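Local coordinates for D-isomer specific 2-hydroxyacid dehydrogenase family protein (Desulfovibrio vulgaris, PDB 5TX7) that probably interconverts D-2-hydroxyacids and the matching 2-keto acids, with NAD as the likely cofactor, at residues A[2-7]-A[48-53]; A[56-61]-A[86-91]; A[67-72]-A[304-309]; A[90-95]-A[316-321]. One frame throughout, in Å; residues are numbered along the deposited sequence.

Contact 1 of 4, residues A[2-7]-A[48-53]; sequences MRIVAL and VVLTNK
With CG1 of I4 (chi1 -55°) and CG2 of V48 each lying beside its own backbone N, the two side chains, pointing the same way from one face, bring I4 CG1 to 4.1 Å from V48 CB. Beneath them, strands 3-6 and 48-51 are parallel neighbours in a five-stranded sheet of order 2-1-3-4-5, the flavodoxin-like sheet expected for the substrate-binding domain of this family. The short strand axes approach to 4.7 Å at an angle of 16°, and I4 is bridged to V48, V5 to V49 and A6 to L50. Four backbone bonds alternate in direction across the pair. V48 N gives to R3 O, V5 N to V48 O at 2.9 Å, L50 N to V5 O at 2.7 Å, and L7 N to L50 O at 3.0 Å. V5 therefore uses both its N and its O, reaching one residue before and one after V49, which is the pattern of a regular parallel ladder.

One face carries I4, A6, V48 and L50. There the CG2 branch of I4 crosses to L50 CD1 at 4.0 Å, while M2 folds its sulfur against V48 CG2. L50 continues onto T302 and I306 of helix 292-310, which covers this side, and strand 27-30 bonds to the far edge of strand 3-6. The other face carries V5 and V49 and meets helix 39-43 through A43. Past the last bridge, the side chain of L7 crosses that of V49 obliquely, its CD1 methyl 3.7 Å from V49 CG1.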
# COMPACT_ATOMS: atom_id res chain seq x y z
N MET A 2 -30.88 -17.46 26.92
CA MET A 2 -29.63 -18.15 26.62
C MET A 2 -28.41 -17.36 27.08
O MET A 2 -28.36 -16.15 26.95
CB MET A 2 -29.55 -18.35 25.11
CG MET A 2 -28.23 -18.91 24.59
SD MET A 2 -28.50 -19.71 23.02
CE MET A 2 -29.12 -21.30 23.60
N ARG A 3 -27.39 -18.06 27.55
CA ARG A 3 -26.23 -17.47 28.20
C ARG A 3 -25.04 -17.67 27.29
O ARG A 3 -24.74 -18.80 26.93
CB ARG A 3 -26.01 -18.16 29.55
CG ARG A 3 -25.74 -17.23 30.73
CD ARG A 3 -25.95 -17.95 32.05
NE ARG A 3 -27.36 -18.26 32.28
CZ ARG A 3 -27.85 -19.36 32.88
NH1 ARG A 3 -27.05 -20.34 33.32
NH2 ARG A 3 -29.17 -19.49 33.02
N ILE A 4 -24.39 -16.57 26.90
CA ILE A 4 -23.28 -16.58 25.94
C ILE A 4 -22.04 -15.98 26.59
O ILE A 4 -22.11 -14.89 27.15
CB ILE A 4 -23.63 -15.76 24.67
CG1 ILE A 4 -24.93 -16.27 24.04
CG2 ILE A 4 -22.52 -15.89 23.65
CD1 ILE A 4 -25.43 -15.53 22.83
N VAL A 5 -20.90 -16.65 26.47
CA VAL A 5 -19.64 -16.14 27.04
C VAL A 5 -18.55 -16.06 25.97
O VAL A 5 -18.25 -17.05 25.30
CB VAL A 5 -19.17 -17.00 28.22
CG1 VAL A 5 -17.87 -16.47 28.81
CG2 VAL A 5 -20.24 -17.03 29.30
N ALA A 6 -17.96 -14.86 25.83
CA ALA A 6 -16.77 -14.67 25.00
C ALA A 6 -15.53 -14.66 25.91
O ALA A 6 -15.37 -13.78 26.78
CB ALA A 6 -16.87 -13.37 24.21
N LEU A 7 -14.67 -15.66 25.72
CA LEU A 7 -13.50 -15.85 26.59
C LEU A 7 -12.32 -14.95 26.22
O LEU A 7 -11.49 -14.67 27.07
CB LEU A 7 -13.08 -17.33 26.60
CG LEU A 7 -14.10 -18.31 27.19
CD1 LEU A 7 -13.66 -19.75 26.98
CD2 LEU A 7 -14.36 -18.04 28.67
N VAL A 48 -23.49 -21.18 25.25
CA VAL A 48 -22.64 -20.91 24.09
C VAL A 48 -21.34 -20.26 24.53
O VAL A 48 -21.37 -19.25 25.25
CB VAL A 48 -23.32 -19.92 23.10
CG1 VAL A 48 -22.45 -19.70 21.87
CG2 VAL A 48 -24.68 -20.42 22.68
N VAL A 49 -20.22 -20.81 24.07
CA VAL A 49 -18.91 -20.24 24.33
C VAL A 49 -18.31 -19.73 23.00
O VAL A 49 -18.34 -20.43 21.98
CB VAL A 49 -17.97 -21.27 25.00
CG1 VAL A 49 -16.49 -20.85 24.91
CG2 VAL A 49 -18.36 -21.47 26.44
N LEU A 50 -17.78 -18.51 23.03
CA LEU A 50 -17.04 -17.93 21.89
C LEU A 50 -15.56 -17.87 22.26
O LEU A 50 -15.20 -17.37 23.33
CB LEU A 50 -17.54 -16.54 21.57
CG LEU A 50 -19.07 -16.41 21.40
CD1 LEU A 50 -19.43 -14.93 21.23
CD2 LEU A 50 -19.56 -17.26 20.22
N THR A 51 -14.71 -18.44 21.39
CA THR A 51 -13.28 -18.43 21.59
C THR A 51 -12.60 -18.06 20.27
O THR A 51 -13.02 -18.49 19.21
CB THR A 51 -12.75 -19.80 22.09
OG1 THR A 51 -11.33 -19.76 22.20
CG2 THR A 51 -13.13 -20.96 21.14
N ASN A 52 -11.58 -17.22 20.35
CA ASN A 52 -10.69 -16.97 19.23
C ASN A 52 -9.51 -17.93 19.39
O ASN A 52 -9.36 -18.86 18.62
CB ASN A 52 -10.28 -15.49 19.19
CG ASN A 52 -9.64 -15.09 17.88
OD1 ASN A 52 -9.07 -15.92 17.17
ND2 ASN A 52 -9.74 -13.81 17.55
N LYS A 53 -8.68 -17.70 20.40
CA LYS A 53 -7.49 -18.50 20.64
C LYS A 53 -7.45 -19.14 22.04
O LYS A 53 -6.43 -19.71 22.40
CB LYS A 53 -6.22 -17.65 20.43
CG LYS A 53 -6.03 -17.10 19.03
CD LYS A 53 -5.85 -18.19 17.98
CE LYS A 53 -5.66 -17.60 16.59
NZ LYS A 53 -6.96 -17.29 15.91

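Contact 2 of 4, residues A[56-61]-A[86-91]; sequences LDMSAL and GVLGIP
The nearest CA atoms across the pair are those of L61 and L88, 8.1 Å apart, and no hydrogen bond joins the start of helix 58-62 to the end of helix 82-87. L88 spans this gap. Its CG lies beside the backbone N (chi1 -60°), and its CD1 methyl reaches L61 CB at 3.6 Å, close to the L61 backbone. On one flank the bent thioether chain of M58 brings CE to 4.3 Å from V87 CG2, with its SD near L88 CD1. On the other, L61 CD2 lies 4.4 Å from I90 CD1, a looser contact on the buried side, where I90 also touches V70 of the sheet.

The start of helix 58-62 and the end of helix 82-87 are each capped locally. D57 is the N-cap: its OD1 accepts A60 N at 2.9 Å from above the carboxylate plane, and its OD2 takes the hydroxyl of S59. G89 ends the other helix in a Schellman motif, its positive phi (78°) accompanied by a bond from G89 N to G86 O at 2.7 Å. I90 can then turn back toward L61.

Both helices belong to successive strand-helix-strand units of the parallel sheet. The capping bonds stay within each segment, and what crosses between them is wholly apolar, burying just 196 Å². Cohesion between the two segments should therefore rest on dispersion and the exclusion of water, with no directional bond to fix the exact spacing.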
# COMPACT_ATOMS: atom_id res chain seq x y z
N LEU A 56 -9.69 -25.17 24.18
CA LEU A 56 -10.71 -26.03 24.80
C LEU A 56 -10.42 -27.48 24.47
O LEU A 56 -10.57 -27.92 23.33
CB LEU A 56 -12.09 -25.65 24.29
CG LEU A 56 -12.56 -24.24 24.61
CD1 LEU A 56 -13.81 -23.92 23.79
CD2 LEU A 56 -12.81 -24.07 26.11
N ASP A 57 -9.99 -28.22 25.49
CA ASP A 57 -9.66 -29.65 25.37
C ASP A 57 -10.80 -30.50 25.93
O ASP A 57 -11.83 -29.98 26.33
CB ASP A 57 -8.32 -29.93 26.10
CG ASP A 57 -8.38 -29.70 27.61
OD1 ASP A 57 -9.36 -29.13 28.13
OD2 ASP A 57 -7.43 -30.09 28.30
N MET A 58 -10.63 -31.82 25.96
CA MET A 58 -11.64 -32.75 26.50
C MET A 58 -11.99 -32.46 27.94
O MET A 58 -13.15 -32.52 28.33
CB MET A 58 -11.13 -34.20 26.44
CG MET A 58 -12.02 -35.26 27.08
SD MET A 58 -13.57 -35.46 26.18
CE MET A 58 -13.04 -36.58 24.87
N SER A 59 -10.98 -32.17 28.74
CA SER A 59 -11.15 -31.98 30.18
C SER A 59 -11.93 -30.71 30.51
O SER A 59 -12.76 -30.74 31.40
CB SER A 59 -9.78 -32.04 30.90
OG SER A 59 -9.06 -30.82 30.75
N ALA A 60 -11.68 -29.62 29.79
CA ALA A 60 -12.49 -28.39 29.93
C ALA A 60 -13.94 -28.57 29.45
O ALA A 60 -14.86 -28.12 30.13
CB ALA A 60 -11.85 -27.22 29.18
N LEU A 61 -14.12 -29.24 28.31
CA LEU A 61 -15.45 -29.50 27.74
C LEU A 61 -16.33 -30.39 28.64
O LEU A 61 -17.50 -30.11 28.82
CB LEU A 61 -15.34 -30.13 26.34
CG LEU A 61 -14.68 -29.28 25.23
CD1 LEU A 61 -14.14 -30.17 24.09
CD2 LEU A 61 -15.59 -28.19 24.69
N GLY A 86 -17.47 -33.05 19.59
CA GLY A 86 -18.41 -33.86 18.84
C GLY A 86 -18.99 -35.00 19.64
O GLY A 86 -20.23 -35.13 19.75
N VAL A 87 -18.12 -35.81 20.25
CA VAL A 87 -18.55 -37.01 20.98
C VAL A 87 -19.41 -36.66 22.20
O VAL A 87 -20.30 -37.44 22.57
CB VAL A 87 -17.37 -37.97 21.35
CG1 VAL A 87 -16.57 -38.37 20.11
CG2 VAL A 87 -16.43 -37.38 22.40
N LEU A 88 -19.16 -35.49 22.80
CA LEU A 88 -20.01 -34.91 23.84
C LEU A 88 -21.28 -34.23 23.30
O LEU A 88 -22.08 -33.69 24.08
CB LEU A 88 -19.21 -33.89 24.68
CG LEU A 88 -17.96 -34.35 25.43
CD1 LEU A 88 -17.25 -33.14 26.03
CD2 LEU A 88 -18.30 -35.36 26.51
N GLY A 89 -21.47 -34.23 21.98
CA GLY A 89 -22.66 -33.67 21.34
C GLY A 89 -22.67 -32.16 21.23
O GLY A 89 -23.74 -31.56 21.24
N ILE A 90 -21.49 -31.55 21.10
CA ILE A 90 -21.34 -30.10 21.00
C ILE A 90 -20.88 -29.75 19.59
O ILE A 90 -19.73 -30.00 19.25
CB ILE A 90 -20.31 -29.57 22.03
CG1 ILE A 90 -20.79 -29.88 23.47
CG2 ILE A 90 -20.10 -28.06 21.88
CD1 ILE A 90 -19.70 -29.79 24.50
N PRO A 91 -21.76 -29.18 18.75
CA PRO A 91 -21.32 -28.65 17.45
C PRO A 91 -20.32 -27.52 17.63
O PRO A 91 -20.48 -26.70 18.54
CB PRO A 91 -22.60 -28.09 16.82
CG PRO A 91 -23.74 -28.68 17.59
CD PRO A 91 -23.22 -29.00 18.96

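Contact 3 of 4, residues A[67-72]-A[304-309]; sequences LRFVSV and ANIRSF
The rings of F69 and F309 lie nearly parallel, their planes 4° apart, but are slid so far that they barely overlap, the centroids being 4.7 Å apart. What covers a face in each case is largely the partner's CB. F309 CB stands 3.8 Å from the F69 ring centroid, and F69 CB 3.6 Å from that of F309, both close to the ring normal, which makes a reciprocal pair of CH-pi contacts. This follows from the torsions: in both residues CG is anti to the backbone N, and the side chains run past each other in opposite directions, one from the strand and one from the helix. N305 O and I306 CA approach the F69 ring obliquely, and R68 O does the same to F309, 3.5 Å from its CZ.

Further along, the contact turns polar. N305 ND2 donates to S71 OG over 3.2 Å, a straight bond (173° at the hydrogen) lying in the amide plane. The same ND2 also bonds to N94 O, its stronger partner, and N305 OD1 accepts from N316 ND2. With both ends of the amide engaged, its rotation should be fixed, and it ties the helix to strand 69-72, to N94 just past strand 92-93, and to N316 in the tail after the helix.

The segment axes of strand 69-72 and helix 304-309 approach to 9.3 Å and run at 161°, nearly antiparallel. Such layering of a helix on a parallel sheet is characteristic of the flavodoxin-like alpha/beta fold, here completed by the C-terminal helix 292-310.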
# COMPACT_ATOMS: atom_id res chain seq x y z
N LEU A 67 -22.62 -26.70 28.46
CA LEU A 67 -22.17 -26.17 27.18
C LEU A 67 -22.84 -26.90 26.03
O LEU A 67 -22.71 -28.11 25.90
CB LEU A 67 -20.64 -26.28 27.06
CG LEU A 67 -19.96 -25.72 25.80
CD1 LEU A 67 -20.36 -24.27 25.58
CD2 LEU A 67 -18.46 -25.86 25.92
N ARG A 68 -23.57 -26.15 25.20
CA ARG A 68 -24.28 -26.72 24.06
C ARG A 68 -23.72 -26.33 22.70
O ARG A 68 -23.98 -27.04 21.74
CB ARG A 68 -25.77 -26.36 24.15
CG ARG A 68 -26.45 -26.75 25.46
CD ARG A 68 -26.08 -28.14 26.00
NE ARG A 68 -26.83 -28.47 27.21
CZ ARG A 68 -26.83 -29.65 27.83
NH1 ARG A 68 -26.10 -30.67 27.37
NH2 ARG A 68 -27.59 -29.82 28.92
N PHE A 69 -22.93 -25.25 22.60
CA PHE A 69 -22.43 -24.78 21.30
C PHE A 69 -21.18 -23.93 21.41
O PHE A 69 -21.11 -23.00 22.22
CB PHE A 69 -23.53 -23.99 20.57
CG PHE A 69 -23.13 -23.50 19.20
CD1 PHE A 69 -22.70 -24.39 18.22
CD2 PHE A 69 -23.21 -22.15 18.88
CE1 PHE A 69 -22.34 -23.94 16.96
CE2 PHE A 69 -22.85 -21.71 17.61
CZ PHE A 69 -22.42 -22.60 16.66
N VAL A 70 -20.18 -24.23 20.57
CA VAL A 70 -18.98 -23.41 20.50
C VAL A 70 -18.86 -22.76 19.12
O VAL A 70 -18.96 -23.44 18.09
CB VAL A 70 -17.73 -24.24 20.79
CG1 VAL A 70 -16.47 -23.37 20.66
CG2 VAL A 70 -17.83 -24.85 22.18
N SER A 71 -18.69 -21.44 19.10
CA SER A 71 -18.36 -20.76 17.85
C SER A 71 -16.96 -20.16 17.97
O SER A 71 -16.65 -19.47 18.94
CB SER A 71 -19.39 -19.70 17.49
OG SER A 71 -19.33 -19.41 16.10
N VAL A 72 -16.12 -20.46 16.98
CA VAL A 72 -14.75 -20.00 16.96
C VAL A 72 -14.65 -18.73 16.12
O VAL A 72 -15.11 -18.71 14.97
CB VAL A 72 -13.82 -21.07 16.39
CG1 VAL A 72 -12.37 -20.58 16.37
CG2 VAL A 72 -13.95 -22.35 17.21
N ALA A 304 -24.75 -15.14 13.08
CA ALA A 304 -25.44 -16.07 12.17
C ALA A 304 -25.30 -17.52 12.59
O ALA A 304 -26.28 -18.26 12.55
CB ALA A 304 -24.93 -15.90 10.75
N ASN A 305 -24.07 -17.91 12.97
CA ASN A 305 -23.78 -19.25 13.50
C ASN A 305 -24.63 -19.57 14.74
O ASN A 305 -25.19 -20.66 14.85
CB ASN A 305 -22.29 -19.37 13.90
CG ASN A 305 -21.33 -19.46 12.71
OD1 ASN A 305 -21.74 -19.50 11.56
ND2 ASN A 305 -20.03 -19.52 12.99
N ILE A 306 -24.70 -18.63 15.68
CA ILE A 306 -25.47 -18.79 16.92
C ILE A 306 -26.97 -18.84 16.62
O ILE A 306 -27.68 -19.67 17.19
CB ILE A 306 -25.18 -17.66 17.94
CG1 ILE A 306 -23.73 -17.68 18.40
CG2 ILE A 306 -26.10 -17.76 19.15
CD1 ILE A 306 -23.27 -16.38 19.03
N ARG A 307 -27.43 -17.95 15.75
CA ARG A 307 -28.84 -17.90 15.31
C ARG A 307 -29.24 -19.25 14.71
O ARG A 307 -30.28 -19.82 15.07
CB ARG A 307 -29.07 -16.76 14.31
CG ARG A 307 -30.51 -16.27 14.18
CD ARG A 307 -30.66 -15.04 13.27
NE ARG A 307 -29.76 -13.93 13.64
CZ ARG A 307 -28.67 -13.51 12.95
NH1 ARG A 307 -28.30 -14.05 11.78
NH2 ARG A 307 -27.95 -12.50 13.43
N SER A 308 -28.38 -19.78 13.83
CA SER A 308 -28.61 -21.09 13.21
C SER A 308 -28.63 -22.25 14.20
O SER A 308 -29.44 -23.17 14.07
CB SER A 308 -27.55 -21.36 12.16
OG SER A 308 -27.64 -20.41 11.12
N PHE A 309 -27.73 -22.21 15.18
CA PHE A 309 -27.73 -23.24 16.23
C PHE A 309 -29.04 -23.23 17.02
O PHE A 309 -29.60 -24.28 17.28
CB PHE A 309 -26.54 -23.08 17.19
CG PHE A 309 -26.65 -23.98 18.38
CD1 PHE A 309 -26.43 -25.35 18.23
CD2 PHE A 309 -27.05 -23.49 19.62
CE1 PHE A 309 -26.57 -26.20 19.31
CE2 PHE A 309 -27.20 -24.33 20.69
CZ PHE A 309 -26.96 -25.69 20.54

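Contact 4 of 4, residues A[90-95]-A[316-321]; sequences IPVSNV and NVVNAA
V318 lays its CG1 methyl over the side-chain amide of N94, 3.5 Å from N94 CG and at nearly the same distance from OD1 and ND2, a near-equal spacing that places the methyl above the group's plane. The amide has its polar partner elsewhere: N94 ND2 bonds to T75 O, which favours this orientation. The other branch of V318, CG2, crosses to V92 CG1 at 4.1 Å.

Beneath these side chains the backbones pair in the antiparallel sense, though their touching parts run 133° apart. V318 N gives to V92 O at 2.9 Å, and N94 N gives to N316 O over a longer 3.3 Å. Between these bonds S93 faces V317 as a non-hydrogen-bonded pair, the single bridge of the contact.

Beyond V318 the side chain of N319 takes over the pairing. Its CG sits between the backbone N and the carbonyl carbon (chi1 70°), which presents the amide to the backbone of 90-92 much as another peptide group would. ND2 donates to I90 O at 3.1 Å within the amide plane, whereas V92 N reaches OD1 at 3.1 Å from well above it (44°). ND2 also bonds to V82 O, its stronger partner, and so links three pieces of chain.

In this way the tail after helix 292-310 lines the outer side of strand 92-93, whose S93 is bonded on its inner side to V70 and V72 of strand 69-72. V92 and V318 meet V82 of helix 82-87, while S93 packs on N305 of helix 292-310.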
# COMPACT_ATOMS: atom_id res chain seq x y z
N ILE A 90 -21.49 -31.55 21.10
CA ILE A 90 -21.34 -30.10 21.00
C ILE A 90 -20.88 -29.75 19.59
O ILE A 90 -19.73 -30.00 19.25
CB ILE A 90 -20.31 -29.57 22.03
CG1 ILE A 90 -20.79 -29.88 23.47
CG2 ILE A 90 -20.10 -28.06 21.88
CD1 ILE A 90 -19.70 -29.79 24.50
N PRO A 91 -21.76 -29.18 18.75
CA PRO A 91 -21.32 -28.65 17.45
C PRO A 91 -20.32 -27.52 17.63
O PRO A 91 -20.48 -26.70 18.54
CB PRO A 91 -22.60 -28.09 16.82
CG PRO A 91 -23.74 -28.68 17.59
CD PRO A 91 -23.22 -29.00 18.96
N VAL A 92 -19.30 -27.47 16.78
CA VAL A 92 -18.33 -26.38 16.78
C VAL A 92 -18.40 -25.73 15.41
O VAL A 92 -18.22 -26.41 14.39
CB VAL A 92 -16.88 -26.85 17.06
CG1 VAL A 92 -15.93 -25.68 17.10
CG2 VAL A 92 -16.82 -27.60 18.38
N SER A 93 -18.64 -24.43 15.39
CA SER A 93 -18.64 -23.67 14.15
C SER A 93 -17.44 -22.72 14.07
O SER A 93 -16.96 -22.22 15.10
CB SER A 93 -19.94 -22.89 14.01
OG SER A 93 -21.04 -23.77 13.83
N ASN A 94 -16.98 -22.46 12.83
CA ASN A 94 -15.99 -21.40 12.58
C ASN A 94 -16.57 -20.34 11.64
O ASN A 94 -17.76 -20.38 11.35
CB ASN A 94 -14.67 -22.00 12.05
CG ASN A 94 -14.77 -22.53 10.64
OD1 ASN A 94 -15.87 -22.66 10.06
ND2 ASN A 94 -13.62 -22.85 10.07
N VAL A 95 -15.73 -19.41 11.20
CA VAL A 95 -16.12 -18.40 10.22
C VAL A 95 -15.08 -18.35 9.09
O VAL A 95 -14.02 -17.74 9.26
CB VAL A 95 -16.21 -17.01 10.85
CG1 VAL A 95 -16.73 -16.00 9.84
CG2 VAL A 95 -17.07 -17.03 12.12
N ASN A 316 -21.70 -23.87 9.20
CA ASN A 316 -20.22 -23.85 9.30
C ASN A 316 -19.67 -24.83 10.33
O ASN A 316 -18.70 -24.56 11.00
CB ASN A 316 -19.70 -22.43 9.59
CG ASN A 316 -19.97 -21.46 8.46
OD1 ASN A 316 -19.84 -21.80 7.29
ND2 ASN A 316 -20.29 -20.22 8.81
N VAL A 317 -20.30 -26.00 10.44
CA VAL A 317 -19.92 -26.97 11.45
C VAL A 317 -18.61 -27.64 10.99
O VAL A 317 -18.55 -28.17 9.87
CB VAL A 317 -21.04 -27.99 11.68
CG1 VAL A 317 -20.65 -29.03 12.72
CG2 VAL A 317 -22.29 -27.28 12.16
N VAL A 318 -17.59 -27.59 11.84
CA VAL A 318 -16.28 -28.20 11.52
C VAL A 318 -16.05 -29.60 12.12
O VAL A 318 -15.00 -30.21 11.87
CB VAL A 318 -15.07 -27.26 11.86
CG1 VAL A 318 -15.22 -25.93 11.14
CG2 VAL A 318 -14.91 -27.03 13.36
N ASN A 319 -17.02 -30.11 12.89
CA ASN A 319 -16.92 -31.43 13.50
C ASN A 319 -18.16 -32.32 13.25
O ASN A 319 -18.55 -33.10 14.12
CB ASN A 319 -16.62 -31.27 14.99
CG ASN A 319 -17.78 -30.71 15.78
OD1 ASN A 319 -18.69 -30.10 15.23
ND2 ASN A 319 -17.77 -30.93 17.09
N ALA A 320 -18.73 -32.21 12.05
CA ALA A 320 -19.94 -32.96 11.68
C ALA A 320 -19.73 -34.48 11.72
O ALA A 320 -20.62 -35.24 12.14
CB ALA A 320 -20.43 -32.53 10.31
N ALA A 321 -18.54 -34.91 11.31
CA ALA A 321 -18.13 -36.31 11.36
C ALA A 321 -18.13 -36.93 12.77
O ALA A 321 -18.34 -38.13 12.90
CB ALA A 321 -16.76 -36.47 10.72

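Contacts 1, 3 and 4 meet at one parallel sheet and are mostly buried, whereas contact 2 lies farther out and is only partly so. Strand 69-72 joins them: V49 of contact 1 bonds to F69 and S71 on one side, and S93 of contact 4 bonds to V70 and V72 on the other. Contacts 2 and 4 share I90 and P91, where the helix exit becomes the edge strand. Chemistry follows place. Between inner strands the bonding is regular backbone ladder; at the sheet edge a short backbone pairing is extended by the side-chain amide of N319; under helix 292-310 aromatic packing is joined by one asparagine-to-serine hydrogen bond; between the outer helices nothing but apolar groups meet.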